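Local coordinates for protein Cys-Gly metallodipeptidase DUG1 (Saccharomyces cerevisiae, PDB 4G1P) that hydrolyses the dipeptide Cys-Gly as a metal-dependent dipeptidase and serves as the catalytic component of the glutathione-degrading complex, at residues E51-S56 with I84-G89; L142-N147 with S459-G464; E180-E185 with Q430-T435. All blocks are in the same frame, centred on the assembly; numbering follows the deposited sequence.

Contact 1: residues E51-S56 with I84-G89; sequences EQLSQS and ILSRFG
L53 on the last turns of helix 39-55 faces S86 on strand 83-88, their CA atoms, 7.7 Å apart, being the nearest pair of CA atoms between 51-56 and 84-89. The contact rests on one leucine set against two alternate strand residues, and no hydrogen bond crosses between the segments. L53 sends CD2 to the CG2 branch of I84 at 3.9 Å, the two side chains crossing at a slant. In I84 a chi1 of -57° lays CG1 beside the backbone N and leaves CG2 anti to that N, aimed at the leucine. The branch carbon of L53 meets a polar neighbour, CG lying 3.6 Å from S86 OG, a van der Waals contact. The strand's alternation makes this possible, since I84, S86 and F88 point to the helix whereas L85 points to the reverse face, where it meets Y189. Around L53 the packing is continued by F58, I61 and I146, and just past the helix S56 OG is hydrogen-bonded to D150 OD1 on helix 135-154. Strand 83-88 pairs antiparallel with both 61-64 and 162-168, and the helix resting on it supplies part of one outer layer of the layered alpha/beta catalytic domain of M20 metallopeptidases, in which helices flank a central mixed sheet.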
ATOM      1  N   GLU A  51     -14.025  -9.448 -32.853  1.00 22.32           N
ATOM      2  CA  GLU A  51     -14.446 -10.738 -33.390  1.00 23.97           C
ATOM      3  C   GLU A  51     -15.949 -10.982 -33.230  1.00 27.52           C
ATOM      4  O   GLU A  51     -16.611 -11.468 -34.158  1.00 26.47           O
ATOM      5  CB  GLU A  51     -13.663 -11.874 -32.739  1.00 22.41           C
ATOM      6  CG  GLU A  51     -12.324 -12.126 -33.378  1.00 23.71           C
ATOM      7  CD  GLU A  51     -11.416 -12.988 -32.516  1.00 35.78           C
ATOM      8  OE1 GLU A  51     -11.768 -13.234 -31.336  1.00 34.95           O
ATOM      9  OE2 GLU A  51     -10.347 -13.412 -33.019  1.00 41.61           O
ATOM     10  N   GLN A  52     -16.487 -10.650 -32.061  1.00 21.42           N
ATOM     11  CA  GLN A  52     -17.926 -10.749 -31.872  1.00 23.37           C
ATOM     12  C   GLN A  52     -18.674  -9.790 -32.805  1.00 23.91           C
ATOM     13  O   GLN A  52     -19.718 -10.142 -33.357  1.00 23.31           O
ATOM     14  CB  GLN A  52     -18.318 -10.468 -30.426  1.00 21.76           C
ATOM     15  CG  GLN A  52     -17.723 -11.420 -29.439  1.00 23.14           C
ATOM     16  CD  GLN A  52     -18.006 -12.843 -29.803  1.00 25.68           C
ATOM     17  OE1 GLN A  52     -19.151 -13.296 -29.748  1.00 22.53           O
ATOM     18  NE2 GLN A  52     -16.965 -13.566 -30.192  1.00 27.94           N
ATOM     19  N   LEU A  53     -18.150  -8.578 -32.965  1.00 23.50           N
ATOM     20  CA  LEU A  53     -18.783  -7.603 -33.844  1.00 26.26           C
ATOM     21  C   LEU A  53     -18.882  -8.197 -35.246  1.00 26.13           C
ATOM     22  O   LEU A  53     -19.950  -8.229 -35.863  1.00 23.93           O
ATOM     23  CB  LEU A  53     -17.982  -6.299 -33.874  1.00 24.97           C
ATOM     24  CG  LEU A  53     -18.419  -5.114 -32.999  1.00 25.18           C
ATOM     25  CD1 LEU A  53     -19.740  -5.379 -32.285  1.00 19.97           C
ATOM     26  CD2 LEU A  53     -17.328  -4.711 -32.021  1.00 20.19           C
ATOM     27  N   SER A  54     -17.753  -8.703 -35.717  1.00 24.96           N
ATOM     28  CA  SER A  54     -17.654  -9.213 -37.065  1.00 24.53           C
ATOM     29  C   SER A  54     -18.524 -10.445 -37.288  1.00 24.08           C
ATOM     30  O   SER A  54     -19.129 -10.589 -38.339  1.00 22.98           O
ATOM     31  CB  SER A  54     -16.200  -9.516 -37.389  1.00 24.98           C
ATOM     32  OG  SER A  54     -16.079 -10.040 -38.692  1.00 31.11           O
ATOM     33  N   GLN A  55     -18.587 -11.336 -36.305  1.00 28.34           N
ATOM     34  CA  GLN A  55     -19.437 -12.521 -36.427  1.00 27.99           C
ATOM     35  C   GLN A  55     -20.912 -12.133 -36.465  1.00 23.33           C
ATOM     36  O   GLN A  55     -21.679 -12.689 -37.220  1.00 25.84           O
ATOM     37  CB  GLN A  55     -19.161 -13.529 -35.311  1.00 26.78           C
ATOM     38  CG  GLN A  55     -17.835 -14.283 -35.463  1.00 33.01           C
ATOM     39  CD  GLN A  55     -17.417 -15.006 -34.180  1.00 44.33           C
ATOM     40  OE1 GLN A  55     -18.224 -15.193 -33.264  1.00 48.57           O
ATOM     41  NE2 GLN A  55     -16.149 -15.406 -34.109  1.00 43.23           N
ATOM     42  N   SER A  56     -21.310 -11.171 -35.650  1.00 24.08           N
ATOM     43  CA  SER A  56     -22.608 -10.549 -35.831  1.00 25.97           C
ATOM     44  C   SER A  56     -22.520  -9.733 -37.130  1.00 29.77           C
ATOM     45  O   SER A  56     -21.553  -9.842 -37.868  1.00 34.80           O
ATOM     46  CB  SER A  56     -22.966  -9.680 -34.621  1.00 26.74           C
ATOM     47  OG  SER A  56     -23.062 -10.456 -33.430  1.00 19.07           O
ATOM     48  N   ILE A  84     -12.660   0.942 -30.305  1.00 21.46           N
ATOM     49  CA  ILE A  84     -13.273   0.053 -31.278  1.00 22.67           C
ATOM     50  C   ILE A  84     -14.458   0.716 -31.940  1.00 22.42           C
ATOM     51  O   ILE A  84     -15.467   0.956 -31.301  1.00 21.32           O
ATOM     52  CB  ILE A  84     -13.763  -1.242 -30.629  1.00 23.06           C
ATOM     53  CG1 ILE A  84     -12.612  -1.963 -29.917  1.00 21.30           C
ATOM     54  CG2 ILE A  84     -14.385  -2.131 -31.681  1.00 22.12           C
ATOM     55  CD1 ILE A  84     -13.049  -3.193 -29.142  1.00 20.38           C
ATOM     56  N   LEU A  85     -14.326   1.023 -33.219  1.00 21.97           N
ATOM     57  CA  LEU A  85     -15.417   1.637 -33.953  1.00 24.61           C
ATOM     58  C   LEU A  85     -16.017   0.634 -34.925  1.00 25.42           C
ATOM     59  O   LEU A  85     -15.294  -0.064 -35.633  1.00 27.33           O
ATOM     60  CB  LEU A  85     -14.934   2.869 -34.729  1.00 24.85           C
ATOM     61  CG  LEU A  85     -14.110   3.950 -34.024  1.00 24.28           C
ATOM     62  CD1 LEU A  85     -13.937   5.088 -34.995  1.00 25.50           C
ATOM     63  CD2 LEU A  85     -14.751   4.443 -32.734  1.00 21.75           C
ATOM     64  N   SER A  86     -17.339   0.566 -34.961  1.00 21.17           N
ATOM     65  CA  SER A  86     -18.017  -0.279 -35.921  1.00 23.02           C
ATOM     66  C   SER A  86     -19.410   0.255 -36.244  1.00 24.76           C
ATOM     67  O   SER A  86     -19.949   1.101 -35.528  1.00 24.52           O
ATOM     68  CB  SER A  86     -18.105  -1.705 -35.396  1.00 25.11           C
ATOM     69  OG  SER A  86     -19.034  -1.803 -34.339  1.00 27.13           O
ATOM     70  N   ARG A  87     -19.980  -0.225 -37.341  1.00 25.40           N
ATOM     71  CA  ARG A  87     -21.328   0.159 -37.716  1.00 23.32           C
ATOM     72  C   ARG A  87     -22.116  -1.106 -37.967  1.00 26.28           C
ATOM     73  O   ARG A  87     -21.558  -2.133 -38.378  1.00 27.79           O
ATOM     74  CB  ARG A  87     -21.338   1.048 -38.965  1.00 22.81           C
ATOM     75  CG  ARG A  87     -19.981   1.677 -39.305  1.00 30.66           C
ATOM     76  CD  ARG A  87     -19.993   2.580 -40.558  1.00 28.46           C
ATOM     77  NE  ARG A  87     -20.448   3.918 -40.215  1.00 30.57           N
ATOM     78  CZ  ARG A  87     -19.655   4.975 -40.089  1.00 28.32           C
ATOM     79  NH1 ARG A  87     -18.355   4.885 -40.312  1.00 23.26           N
ATOM     80  NH2 ARG A  87     -20.182   6.138 -39.752  1.00 33.67           N
ATOM     81  N   PHE A  88     -23.410  -1.046 -37.686  1.00 25.79           N
ATOM     82  CA  PHE A  88     -24.321  -2.102 -38.101  1.00 25.05           C
ATOM     83  C   PHE A  88     -25.501  -1.478 -38.833  1.00 24.28           C
ATOM     84  O   PHE A  88     -26.303  -0.752 -38.246  1.00 21.97           O
ATOM     85  CB  PHE A  88     -24.792  -2.960 -36.926  1.00 20.81           C
ATOM     86  CG  PHE A  88     -25.684  -4.087 -37.339  1.00 23.45           C
ATOM     87  CD1 PHE A  88     -27.061  -3.909 -37.415  1.00 22.88           C
ATOM     88  CD2 PHE A  88     -25.150  -5.320 -37.683  1.00 23.44           C
ATOM     89  CE1 PHE A  88     -27.885  -4.945 -37.810  1.00 21.72           C
ATOM     90  CE2 PHE A  88     -25.971  -6.358 -38.082  1.00 23.83           C
ATOM     91  CZ  PHE A  88     -27.335  -6.175 -38.147  1.00 22.66           C
ATOM     92  N   GLY A  89     -25.588  -1.777 -40.123  1.00 30.72           N
ATOM     93  CA  GLY A  89     -26.561  -1.168 -41.007  1.00 28.23           C
ATOM     94  C   GLY A  89     -26.033   0.103 -41.655  1.00 29.79           C
ATOM     95  O   GLY A  89     -25.201   0.811 -41.085  1.00 26.51           O
TER

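Contact 2: residues L142-N147 with S459-G464; sequences LLSWIN and SNFVGG
S144 and N147, three residues apart on helix 135-154, receive the ring of F461 from helix 458-477, in a helix-to-helix contact of the alpha/beta catalytic domain of the M20 fold. Between the two segments the nearest CA atoms, 7.8 Å apart, are those of S144 and F461. Along the first helix, L142 and L143 turn to other neighbours, L142 to I49 and L143 to L23 and A26 of helix 16-28. S144 is the first to touch: its OG stands at the edge of the phenyl ring, near the ring plane, 3.3 Å from F461 CE1. That hydroxyl is also hydrogen-bonded to G140 O one turn back, which ties it to its own helix. I146, on another side of the helix, packs on R22. N147 closes the segment, its OD1 held by R22 NH1 and its amide set across the ring, the two planes 80° apart. The ring reaches these two polar side chains because F461 CG is anti to its backbone N (chi1 -174°), carrying the aromatic group out from the helix. With an alanine here the ring would be gone, and the S144 hydroxyl and N147 amide would probably face a gap between the helices. M442 touches both S144 and F461, and M465 both S144 and N147. The amide nitrogen ND2 of N147 approaches the ring obliquely, 3.6 Å from F461 CZ.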
ATOM      1  N   LEU A 142     -21.902  -3.365 -22.294  1.00 15.15           N
ATOM      2  CA  LEU A 142     -21.286  -3.255 -23.609  1.00 14.64           C
ATOM      3  C   LEU A 142     -21.740  -4.391 -24.527  1.00 18.54           C
ATOM      4  O   LEU A 142     -22.277  -4.146 -25.607  1.00 16.02           O
ATOM      5  CB  LEU A 142     -19.759  -3.269 -23.490  1.00 12.65           C
ATOM      6  CG  LEU A 142     -18.920  -3.038 -24.746  1.00 13.38           C
ATOM      7  CD1 LEU A 142     -17.553  -2.515 -24.352  1.00 14.64           C
ATOM      8  CD2 LEU A 142     -18.762  -4.305 -25.551  1.00 15.13           C
ATOM      9  N   LEU A 143     -21.502  -5.631 -24.107  1.00 16.66           N
ATOM     10  CA  LEU A 143     -21.845  -6.777 -24.943  1.00 15.84           C
ATOM     11  C   LEU A 143     -23.355  -6.852 -25.211  1.00 17.81           C
ATOM     12  O   LEU A 143     -23.790  -7.398 -26.228  1.00 18.19           O
ATOM     13  CB  LEU A 143     -21.345  -8.079 -24.316  1.00 13.52           C
ATOM     14  CG  LEU A 143     -19.830  -8.265 -24.246  1.00 15.57           C
ATOM     15  CD1 LEU A 143     -19.467  -9.514 -23.445  1.00 11.04           C
ATOM     16  CD2 LEU A 143     -19.238  -8.320 -25.652  1.00 13.92           C
ATOM     17  N   SER A 144     -24.146  -6.290 -24.307  1.00 16.68           N
ATOM     18  CA  SER A 144     -25.590  -6.291 -24.475  1.00 18.30           C
ATOM     19  C   SER A 144     -26.003  -5.702 -25.821  1.00 18.99           C
ATOM     20  O   SER A 144     -26.894  -6.236 -26.487  1.00 18.42           O
ATOM     21  CB  SER A 144     -26.267  -5.533 -23.338  1.00 17.50           C
ATOM     22  OG  SER A 144     -26.170  -6.242 -22.125  1.00 17.94           O
ATOM     23  N   TRP A 145     -25.346  -4.619 -26.229  1.00 15.09           N
ATOM     24  CA  TRP A 145     -25.619  -4.038 -27.543  1.00 15.83           C
ATOM     25  C   TRP A 145     -25.477  -5.064 -28.659  1.00 20.04           C
ATOM     26  O   TRP A 145     -26.301  -5.101 -29.574  1.00 21.30           O
ATOM     27  CB  TRP A 145     -24.719  -2.844 -27.820  1.00 15.18           C
ATOM     28  CG  TRP A 145     -24.978  -1.698 -26.888  1.00 17.89           C
ATOM     29  CD1 TRP A 145     -24.138  -1.214 -25.931  1.00 14.18           C
ATOM     30  CD2 TRP A 145     -26.178  -0.919 -26.799  1.00 16.38           C
ATOM     31  NE1 TRP A 145     -24.733  -0.174 -25.267  1.00 14.52           N
ATOM     32  CE2 TRP A 145     -25.983   0.032 -25.785  1.00 16.19           C
ATOM     33  CE3 TRP A 145     -27.393  -0.929 -27.489  1.00 15.92           C
ATOM     34  CZ2 TRP A 145     -26.961   0.965 -25.436  1.00 18.69           C
ATOM     35  CZ3 TRP A 145     -28.360   0.002 -27.149  1.00 17.41           C
ATOM     36  CH2 TRP A 145     -28.140   0.933 -26.129  1.00 16.68           C
ATOM     37  N   ILE A 146     -24.460  -5.920 -28.575  1.00 18.65           N
ATOM     38  CA  ILE A 146     -24.280  -6.949 -29.597  1.00 17.42           C
ATOM     39  C   ILE A 146     -25.343  -8.045 -29.508  1.00 18.54           C
ATOM     40  O   ILE A 146     -25.872  -8.476 -30.531  1.00 16.24           O
ATOM     41  CB  ILE A 146     -22.897  -7.579 -29.528  1.00 17.33           C
ATOM     42  CG1 ILE A 146     -21.836  -6.485 -29.450  1.00 14.86           C
ATOM     43  CG2 ILE A 146     -22.679  -8.515 -30.721  1.00 14.63           C
ATOM     44  CD1 ILE A 146     -20.463  -7.001 -29.146  1.00 15.14           C
ATOM     45  N   ASN A 147     -25.646  -8.489 -28.289  1.00 17.55           N
ATOM     46  CA  ASN A 147     -26.724  -9.446 -28.060  1.00 16.42           C
ATOM     47  C   ASN A 147     -28.007  -8.981 -28.745  1.00 20.75           C
ATOM     48  O   ASN A 147     -28.656  -9.730 -29.497  1.00 17.75           O
ATOM     49  CB  ASN A 147     -26.962  -9.610 -26.560  1.00 14.69           C
ATOM     50  CG  ASN A 147     -25.702 -10.051 -25.811  1.00 21.12           C
ATOM     51  OD1 ASN A 147     -24.809 -10.673 -26.395  1.00 19.65           O
ATOM     52  ND2 ASN A 147     -25.625  -9.726 -24.514  1.00 16.58           N
ATOM     53  N   SER A 459     -31.842 -10.584 -14.103  1.00 20.50           N
ATOM     54  CA  SER A 459     -33.057  -9.828 -14.402  1.00 23.62           C
ATOM     55  C   SER A 459     -32.738  -8.478 -15.016  1.00 19.10           C
ATOM     56  O   SER A 459     -33.441  -8.025 -15.909  1.00 20.01           O
ATOM     57  CB  SER A 459     -33.933  -9.653 -13.163  1.00 27.80           C
ATOM     58  OG  SER A 459     -33.291  -8.829 -12.213  1.00 32.41           O
ATOM     59  N   ASN A 460     -31.666  -7.845 -14.548  1.00 23.83           N
ATOM     60  CA  ASN A 460     -31.202  -6.587 -15.148  1.00 22.57           C
ATOM     61  C   ASN A 460     -30.507  -6.808 -16.483  1.00 20.13           C
ATOM     62  O   ASN A 460     -30.585  -5.979 -17.390  1.00 19.69           O
ATOM     63  CB  ASN A 460     -30.268  -5.849 -14.199  1.00 19.12           C
ATOM     64  CG  ASN A 460     -30.998  -5.283 -13.007  1.00 20.68           C
ATOM     65  OD1 ASN A 460     -31.452  -6.028 -12.135  1.00 20.67           O
ATOM     66  ND2 ASN A 460     -31.111  -3.957 -12.954  1.00 17.97           N
ATOM     67  N   PHE A 461     -29.826  -7.937 -16.594  1.00 17.67           N
ATOM     68  CA  PHE A 461     -29.157  -8.283 -17.828  1.00 18.17           C
ATOM     69  C   PHE A 461     -30.204  -8.455 -18.917  1.00 17.68           C
ATOM     70  O   PHE A 461     -30.167  -7.767 -19.934  1.00 18.30           O
ATOM     71  CB  PHE A 461     -28.327  -9.552 -17.644  1.00 15.99           C
ATOM     72  CG  PHE A 461     -27.498  -9.899 -18.823  1.00 13.84           C
ATOM     73  CD1 PHE A 461     -26.890  -8.907 -19.564  1.00 14.74           C
ATOM     74  CD2 PHE A 461     -27.327 -11.226 -19.203  1.00 18.32           C
ATOM     75  CE1 PHE A 461     -26.124  -9.220 -20.679  1.00 16.47           C
ATOM     76  CE2 PHE A 461     -26.551 -11.556 -20.313  1.00 15.68           C
ATOM     77  CZ  PHE A 461     -25.946 -10.552 -21.047  1.00 17.06           C
ATOM     78  N   VAL A 462     -31.156  -9.349 -18.683  1.00 17.09           N
ATOM     79  CA  VAL A 462     -32.210  -9.596 -19.656  1.00 19.96           C
ATOM     80  C   VAL A 462     -33.128  -8.384 -19.810  1.00 20.94           C
ATOM     81  O   VAL A 462     -33.395  -7.940 -20.932  1.00 20.13           O
ATOM     82  CB  VAL A 462     -33.041 -10.838 -19.296  1.00 20.26           C
ATOM     83  CG1 VAL A 462     -34.235 -10.964 -20.226  1.00 15.17           C
ATOM     84  CG2 VAL A 462     -32.166 -12.088 -19.346  1.00 17.33           C
ATOM     85  N   GLY A 463     -33.591  -7.844 -18.685  1.00 20.07           N
ATOM     86  CA  GLY A 463     -34.431  -6.658 -18.701  1.00 17.50           C
ATOM     87  C   GLY A 463     -33.791  -5.497 -19.441  1.00 21.66           C
ATOM     88  O   GLY A 463     -34.464  -4.775 -20.195  1.00 20.99           O
ATOM     89  N   GLY A 464     -32.483  -5.326 -19.239  1.00 18.81           N
ATOM     90  CA  GLY A 464     -31.757  -4.229 -19.847  1.00 14.83           C
ATOM     91  C   GLY A 464     -31.610  -4.407 -21.345  1.00 17.44           C
ATOM     92  O   GLY A 464     -31.580  -3.431 -22.102  1.00 15.70           O
TER

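Contact 3: residues E180-E185 with Q430-T435; sequences ELIKKE and QDALNT
A432 and I182 make the apolar heart of the contact between helices 426-433 and 178-185, whose segments come within 5.5 Å at the CA atoms of K183 and A432. The CB of A432 points toward the other helix and meets the CG2 methyl of I182 at 3.9 Å. With chi1 of I182 at -71° placing CG1 beside the backbone N, the CG2 methyl is left anti to it and also approaches L433 CD2, more loosely, at 4.4 Å. K183 adds the base of its chain, CG lying 4.2 Å from A432 CB, while the rest extends away toward solvent. The small alanine side chain is consistent with so near an approach of the backbones. Both helices belong to the layer flanking the central sheet of the M20 catalytic domain, where L433 also packs on V196 of strand 195-198.

The polar groups work within each helix or toward other parts. Q430 NE2 gives a nearly straight hydrogen bond (172°) to D431 OD1, met on its syn side, 27° out of the carboxylate plane. Through the oxygen of the same amide, Q430 OE1 accepts from W390 NE1. K183 NZ has a long, weak ion pair with D179 OD2, one turn earlier.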
ATOM      1  N   GLU A 180      -9.729  13.534 -27.855  1.00 31.88           N
ATOM      2  CA  GLU A 180      -9.244  13.977 -29.152  1.00 31.63           C
ATOM      3  C   GLU A 180      -9.857  13.184 -30.290  1.00 34.77           C
ATOM      4  O   GLU A 180     -10.188  13.747 -31.344  1.00 34.39           O
ATOM      5  CB  GLU A 180      -7.730  13.870 -29.221  1.00 33.60           C
ATOM      6  CG  GLU A 180      -7.018  14.652 -28.149  1.00 40.50           C
ATOM      7  CD  GLU A 180      -5.574  14.208 -27.980  1.00 53.19           C
ATOM      8  OE1 GLU A 180      -4.857  14.106 -29.003  1.00 52.03           O
ATOM      9  OE2 GLU A 180      -5.161  13.954 -26.825  1.00 53.66           O
ATOM     10  N   LEU A 181     -10.012  11.880 -30.081  1.00 32.28           N
ATOM     11  CA  LEU A 181     -10.544  11.015 -31.127  1.00 30.20           C
ATOM     12  C   LEU A 181     -11.943  11.430 -31.559  1.00 31.06           C
ATOM     13  O   LEU A 181     -12.242  11.503 -32.748  1.00 32.04           O
ATOM     14  CB  LEU A 181     -10.552   9.557 -30.686  1.00 24.90           C
ATOM     15  CG  LEU A 181     -11.079   8.643 -31.790  1.00 26.20           C
ATOM     16  CD1 LEU A 181     -10.272   8.855 -33.062  1.00 25.53           C
ATOM     17  CD2 LEU A 181     -11.051   7.180 -31.365  1.00 27.52           C
ATOM     18  N   ILE A 182     -12.797  11.701 -30.582  1.00 29.85           N
ATOM     19  CA  ILE A 182     -14.172  12.062 -30.864  1.00 30.56           C
ATOM     20  C   ILE A 182     -14.228  13.375 -31.633  1.00 31.05           C
ATOM     21  O   ILE A 182     -14.893  13.470 -32.665  1.00 29.29           O
ATOM     22  CB  ILE A 182     -14.968  12.145 -29.567  1.00 27.84           C
ATOM     23  CG1 ILE A 182     -15.171  10.737 -29.022  1.00 30.35           C
ATOM     24  CG2 ILE A 182     -16.298  12.817 -29.790  1.00 28.17           C
ATOM     25  CD1 ILE A 182     -15.058  10.666 -27.532  1.00 36.68           C
ATOM     26  N   LYS A 183     -13.500  14.374 -31.143  1.00 30.98           N
ATOM     27  CA  LYS A 183     -13.436  15.671 -31.805  1.00 30.93           C
ATOM     28  C   LYS A 183     -12.865  15.548 -33.205  1.00 32.96           C
ATOM     29  O   LYS A 183     -13.364  16.183 -34.133  1.00 37.80           O
ATOM     30  CB  LYS A 183     -12.585  16.649 -31.007  1.00 25.71           C
ATOM     31  CG  LYS A 183     -13.214  17.114 -29.731  1.00 29.48           C
ATOM     32  CD  LYS A 183     -12.188  17.826 -28.871  1.00 33.97           C
ATOM     33  CE  LYS A 183     -12.781  18.290 -27.557  1.00 36.51           C
ATOM     34  NZ  LYS A 183     -11.713  18.617 -26.565  1.00 49.08           N
ATOM     35  N   LYS A 184     -11.821  14.733 -33.351  1.00 30.18           N
ATOM     36  CA  LYS A 184     -11.167  14.535 -34.642  1.00 31.08           C
ATOM     37  C   LYS A 184     -12.095  13.849 -35.617  1.00 33.32           C
ATOM     38  O   LYS A 184     -11.990  14.021 -36.826  1.00 40.40           O
ATOM     39  CB  LYS A 184      -9.905  13.681 -34.489  1.00 38.26           C
ATOM     40  CG  LYS A 184      -9.294  13.205 -35.819  1.00 44.04           C
ATOM     41  CD  LYS A 184      -8.146  12.219 -35.617  1.00 42.54           C
ATOM     42  CE  LYS A 184      -7.368  11.979 -36.901  1.00 35.21           C
ATOM     43  NZ  LYS A 184      -5.914  11.851 -36.588  1.00 44.73           N
ATOM     44  N   GLU A 185     -13.021  13.070 -35.092  1.00 34.92           N
ATOM     45  CA  GLU A 185     -13.803  12.211 -35.953  1.00 34.28           C
ATOM     46  C   GLU A 185     -15.253  12.650 -36.028  1.00 34.57           C
ATOM     47  O   GLU A 185     -16.099  11.951 -36.597  1.00 33.11           O
ATOM     48  CB  GLU A 185     -13.690  10.778 -35.464  1.00 34.92           C
ATOM     49  CG  GLU A 185     -13.614   9.788 -36.580  1.00 38.62           C
ATOM     50  CD  GLU A 185     -12.485  10.063 -37.544  1.00 37.48           C
ATOM     51  OE1 GLU A 185     -11.403  10.483 -37.086  1.00 38.29           O
ATOM     52  OE2 GLU A 185     -12.687   9.853 -38.761  1.00 38.00           O
ATOM     53  N   GLN A 430     -21.642  15.017 -26.432  1.00 24.46           N
ATOM     54  CA  GLN A 430     -22.704  15.989 -26.609  1.00 28.13           C
ATOM     55  C   GLN A 430     -22.244  17.189 -27.409  1.00 26.85           C
ATOM     56  O   GLN A 430     -22.845  17.521 -28.409  1.00 29.04           O
ATOM     57  CB  GLN A 430     -23.230  16.449 -25.268  1.00 29.73           C
ATOM     58  CG  GLN A 430     -24.221  17.562 -25.378  1.00 23.63           C
ATOM     59  CD  GLN A 430     -24.675  18.023 -24.019  1.00 27.60           C
ATOM     60  OE1 GLN A 430     -25.610  17.461 -23.450  1.00 27.08           O
ATOM     61  NE2 GLN A 430     -24.004  19.041 -23.477  1.00 23.09           N
ATOM     62  N   ASP A 431     -21.156  17.812 -26.979  1.00 27.37           N
ATOM     63  CA  ASP A 431     -20.657  19.023 -27.613  1.00 28.00           C
ATOM     64  C   ASP A 431     -20.023  18.803 -28.984  1.00 33.01           C
ATOM     65  O   ASP A 431     -20.323  19.535 -29.925  1.00 36.75           O
ATOM     66  CB  ASP A 431     -19.667  19.733 -26.693  1.00 28.18           C
ATOM     67  CG  ASP A 431     -20.336  20.336 -25.467  1.00 34.81           C
ATOM     68  OD1 ASP A 431     -21.575  20.182 -25.308  1.00 35.56           O
ATOM     69  OD2 ASP A 431     -19.615  20.956 -24.654  1.00 33.75           O
ATOM     70  N   ALA A 432     -19.149  17.807 -29.104  1.00 27.74           N
ATOM     71  CA  ALA A 432     -18.440  17.580 -30.354  1.00 22.20           C
ATOM     72  C   ALA A 432     -19.364  17.144 -31.486  1.00 32.57           C
ATOM     73  O   ALA A 432     -19.156  17.516 -32.643  1.00 33.90           O
ATOM     74  CB  ALA A 432     -17.328  16.560 -30.164  1.00 25.85           C
ATOM     75  N   LEU A 433     -20.373  16.343 -31.160  1.00 30.84           N
ATOM     76  CA  LEU A 433     -21.246  15.794 -32.183  1.00 27.17           C
ATOM     77  C   LEU A 433     -22.517  16.621 -32.299  1.00 32.32           C
ATOM     78  O   LEU A 433     -23.266  16.498 -33.273  1.00 36.38           O
ATOM     79  CB  LEU A 433     -21.592  14.330 -31.880  1.00 26.84           C
ATOM     80  CG  LEU A 433     -20.455  13.303 -31.806  1.00 29.96           C
ATOM     81  CD1 LEU A 433     -21.014  11.879 -31.815  1.00 23.63           C
ATOM     82  CD2 LEU A 433     -19.392  13.504 -32.910  1.00 25.35           C
ATOM     83  N   ASN A 434     -22.741  17.469 -31.302  1.00 31.28           N
ATOM     84  CA  ASN A 434     -23.984  18.230 -31.169  1.00 34.46           C
ATOM     85  C   ASN A 434     -25.239  17.385 -31.313  1.00 31.48           C
ATOM     86  O   ASN A 434     -26.029  17.585 -32.226  1.00 32.78           O
ATOM     87  CB  ASN A 434     -24.004  19.437 -32.107  1.00 35.29           C
ATOM     88  CG  ASN A 434     -22.919  20.453 -31.763  1.00 45.63           C
ATOM     89  OD1 ASN A 434     -21.912  20.556 -32.468  1.00 47.97           O
ATOM     90  ND2 ASN A 434     -23.110  21.197 -30.664  1.00 42.15           N
ATOM     91  N   THR A 435     -25.388  16.424 -30.408  1.00 27.59           N
ATOM     92  CA  THR A 435     -26.593  15.617 -30.301  1.00 26.30           C
ATOM     93  C   THR A 435     -26.922  15.490 -28.826  1.00 24.37           C
ATOM     94  O   THR A 435     -26.156  15.939 -27.978  1.00 26.01           O
ATOM     95  CB  THR A 435     -26.380  14.204 -30.843  1.00 26.33           C
ATOM     96  OG1 THR A 435     -25.141  13.688 -30.338  1.00 31.43           O
ATOM     97  CG2 THR A 435     -26.341  14.214 -32.357  1.00 31.85           C
TER

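Helix 135-154 joins contact 1 to contact 2: I146 presents one side to helix 39-55, with its CD1 3.6 Å from L53 CD1, while S144 and N147 on another side meet the ring of F461. The centres of these contacts are about 16 Å apart. Contact 3 stands apart, its centre about 21 Å from that of contact 1 and about 26 Å from that of contact 2, without touching either; along the chain it is nested within the loop that contact 2 closes. None belongs to the metal site itself. The S144 side chain is about 14 Å from a bound zinc ion, while the side chains of I84 and I182 lie about 9 and 11 Å from that of H102, a zinc ligand by similarity.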